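Histidine kinase (Paraburkholderia phymatum, PDB 6NB0) probably transfers phosphate from ATP to a histidine side chain of a protein, as phosphorelay sensor kinases do. Local coordinates at residues L251-C254 with K255-E259. Sequence-based numbering, arbitrary orientation. Where two conformers were deposited one is given.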
ATOM      1  N   LEU A 251       5.232 -10.283  -5.848  1.00 27.87           N
ATOM      2  CA  LEU A 251       4.594 -10.262  -7.165  1.00 26.72           C
ATOM      3  C   LEU A 251       3.066 -10.297  -7.075  1.00 28.14           C
ATOM      4  O   LEU A 251       2.392 -10.417  -8.104  1.00 28.22           O
ATOM      5  CB  LEU A 251       5.114 -11.427  -8.029  1.00 26.31           C
ATOM      6  CG  LEU A 251       6.562 -11.200  -8.503  1.00 27.42           C
ATOM      7  CD1 LEU A 251       7.235 -12.462  -9.062  1.00 24.37           C
ATOM      8  CD2 LEU A 251       6.661 -10.049  -9.506  1.00 25.95           C
ATOM      9  N   ALA A 252       2.521 -10.207  -5.863  1.00 23.64           N
ATOM     10  CA  ALA A 252       1.084 -10.296  -5.659  1.00 27.51           C
ATOM     11  C   ALA A 252       0.308  -9.351  -6.578  1.00 31.60           C
ATOM     12  O   ALA A 252      -0.762  -9.712  -7.088  1.00 27.86           O
ATOM     13  CB  ALA A 252       0.770  -9.993  -4.199  1.00 26.23           C
ATOM     14  N   LEU A 253       0.817  -8.127  -6.783  1.00 27.68           N
ATOM     15  CA  LEU A 253       0.100  -7.173  -7.633  1.00 29.63           C
ATOM     16  C   LEU A 253      -0.092  -7.717  -9.049  1.00 29.81           C
ATOM     17  O   LEU A 253      -1.186  -7.616  -9.610  1.00 28.01           O
ATOM     18  CB  LEU A 253       0.832  -5.826  -7.668  1.00 27.99           C
ATOM     19  CG  LEU A 253       0.028  -4.646  -8.239  1.00 32.15           C
ATOM     20  CD1 LEU A 253       0.568  -3.323  -7.680  1.00 36.91           C
ATOM     21  CD2 LEU A 253       0.100  -4.593  -9.740  1.00 27.76           C
ATOM     22  N   CYS A 254       0.966  -8.276  -9.654  1.00 26.74           N
ATOM     23  CA  CYS A 254       0.822  -8.911 -10.973  1.00 26.33           C
ATOM     24  C   CYS A 254      -0.264  -9.987 -10.983  1.00 26.14           C
ATOM     25  O   CYS A 254      -1.097 -10.044 -11.894  1.00 27.71           O
ATOM     26  CB  CYS A 254       2.155  -9.533 -11.403  1.00 31.54           C
ATOM     27  SG  CYS A 254       3.502  -8.328 -11.477  1.00 28.20           S
ATOM     28  N   LYS A 255      -0.235 -10.879  -9.998  1.00 24.53           N
ATOM     29  CA  LYS A 255      -1.216 -11.961  -9.939  1.00 28.67           C
ATOM     30  C   LYS A 255      -2.631 -11.419  -9.751  1.00 32.67           C
ATOM     31  O   LYS A 255      -3.575 -11.850 -10.437  1.00 28.23           O
ATOM     32  CB  LYS A 255      -0.857 -12.919  -8.801  1.00 28.73           C
ATOM     33  CG  LYS A 255      -1.845 -14.089  -8.620  1.00 32.60           C
ATOM     34  CD  LYS A 255      -1.376 -15.019  -7.503  1.00 37.58           C
ATOM     35  CE  LYS A 255      -2.307 -16.228  -7.353  1.00 45.07           C
ATOM     36  NZ  LYS A 255      -3.508 -15.880  -6.565  1.00 53.32           N
ATOM     37  N   ARG A 256      -2.803 -10.482  -8.811  1.00 29.46           N
ATOM     38  CA  ARG A 256      -4.136  -9.950  -8.539  0.55 32.48           C
ATOM     39  C   ARG A 256      -4.710  -9.245  -9.760  1.00 24.80           C
ATOM     40  O   ARG A 256      -5.892  -9.410 -10.088  1.00 29.92           O
ATOM     41  CB  ARG A 256      -4.080  -8.989  -7.351  0.55 37.12           C
ATOM     42  CG  ARG A 256      -4.303  -9.655  -6.004  0.55 41.40           C
ATOM     43  CD  ARG A 256      -5.698 -10.211  -5.919  0.55 41.81           C
ATOM     44  NE  ARG A 256      -6.455  -9.658  -4.802  0.55 44.89           N
ATOM     45  CZ  ARG A 256      -7.763  -9.440  -4.833  0.55 45.97           C
ATOM     46  NH1 ARG A 256      -8.446  -9.712  -5.938  0.55 40.77           N
ATOM     47  NH2 ARG A 256      -8.385  -8.942  -3.765  0.55 46.67           N
ATOM     48  N   VAL A 257      -3.890  -8.443 -10.432  1.00 30.35           N
ATOM     49  CA  VAL A 257      -4.399  -7.664 -11.551  1.00 27.69           C
ATOM     50  C   VAL A 257      -4.678  -8.581 -12.734  1.00 26.36           C
ATOM     51  O   VAL A 257      -5.686  -8.436 -13.427  1.00 28.09           O
ATOM     52  CB  VAL A 257      -3.403  -6.540 -11.897  1.00 31.89           C
ATOM     53  CG1 VAL A 257      -3.762  -5.871 -13.236  1.00 27.79           C
ATOM     54  CG2 VAL A 257      -3.355  -5.500 -10.769  1.00 28.45           C
ATOM     55  N   ALA A 258      -3.800  -9.563 -12.963  1.00 29.41           N
ATOM     56  CA  ALA A 258      -4.052 -10.545 -14.020  1.00 31.82           C
ATOM     57  C   ALA A 258      -5.369 -11.271 -13.789  1.00 30.51           C
ATOM     58  O   ALA A 258      -6.211 -11.372 -14.696  1.00 32.50           O
ATOM     59  CB  ALA A 258      -2.887 -11.541 -14.095  1.00 28.73           C
ATOM     60  N   GLU A 259      -5.579 -11.785 -12.570  1.00 30.07           N
ATOM     61  CA  GLU A 259      -6.778 -12.565 -12.328  1.00 34.46           C
ATOM     62  C   GLU A 259      -8.020 -11.688 -12.338  1.00 40.59           C
ATOM     63  O   GLU A 259      -9.089 -12.154 -12.729  1.00 36.03           O
ATOM     64  CB  GLU A 259      -6.655 -13.338 -11.016  1.00 39.69           C
ATOM     65  CG  GLU A 259      -5.553 -14.400 -11.124  1.00 39.55           C
ATOM     66  CD  GLU A 259      -5.325 -15.184  -9.849  1.00 48.43           C
ATOM     67  OE1 GLU A 259      -5.980 -14.878  -8.824  1.00 41.25           O
ATOM     68  OE2 GLU A 259      -4.483 -16.113  -9.889  1.00 48.07           O
TER
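The amide of Arg256 gives the shortest hydrogen bond here, its N lying 2.8 Å from Ala252 O with an N-H...O angle of 168°. CB of Arg256 also lies close to that oxygen, at 3.4 Å from Ala252 O. Three further i to i+4 bonds continue the alpha-helical ladder: Val257 N to Leu253 O and Ala258 N to Cys254 O, each 2.9 Å, and the longer Lys255 N to Leu251 O, 3.3 Å. That stretched first rung coincides with Leu251 standing at the N-cap of helix 252-260.

One turn apart, the Leu253 and Val257 side chains run alongside each other in the same direction; CD2 of Leu253 and CG2 of Val257 touch at 3.7 Å. Setting CG1 anti to the backbone N (chi1 169°) leaves CG2 of Val257 beside that N, 3.2 Å from Leu253 O. Leu253 also meets Phe56 of helix 44-68 and Leu182 of helix 173-189, while Cys254 packs on Leu182 and on Phe265 of strand 264-267. Packing on the mixed sheet and helix 173-189 is consistent with the ATP-binding domain of histidine kinases; helix 44-68 overlaps the phospho-acceptor region.

At the more open side, the extended Lys255 chain turns at chi4 (-81°), and its NZ forms a loose salt bridge with Glu259, 3.5 Å from OE2. In one of its two conformers, the Arg256 guanidinium hydrogen-bonds through NH2 to Thr123 OG1. Helix 252-260 is thus amphipathic, and the Lys255-Glu259 pair probably adds only modest electrostatic stabilisation.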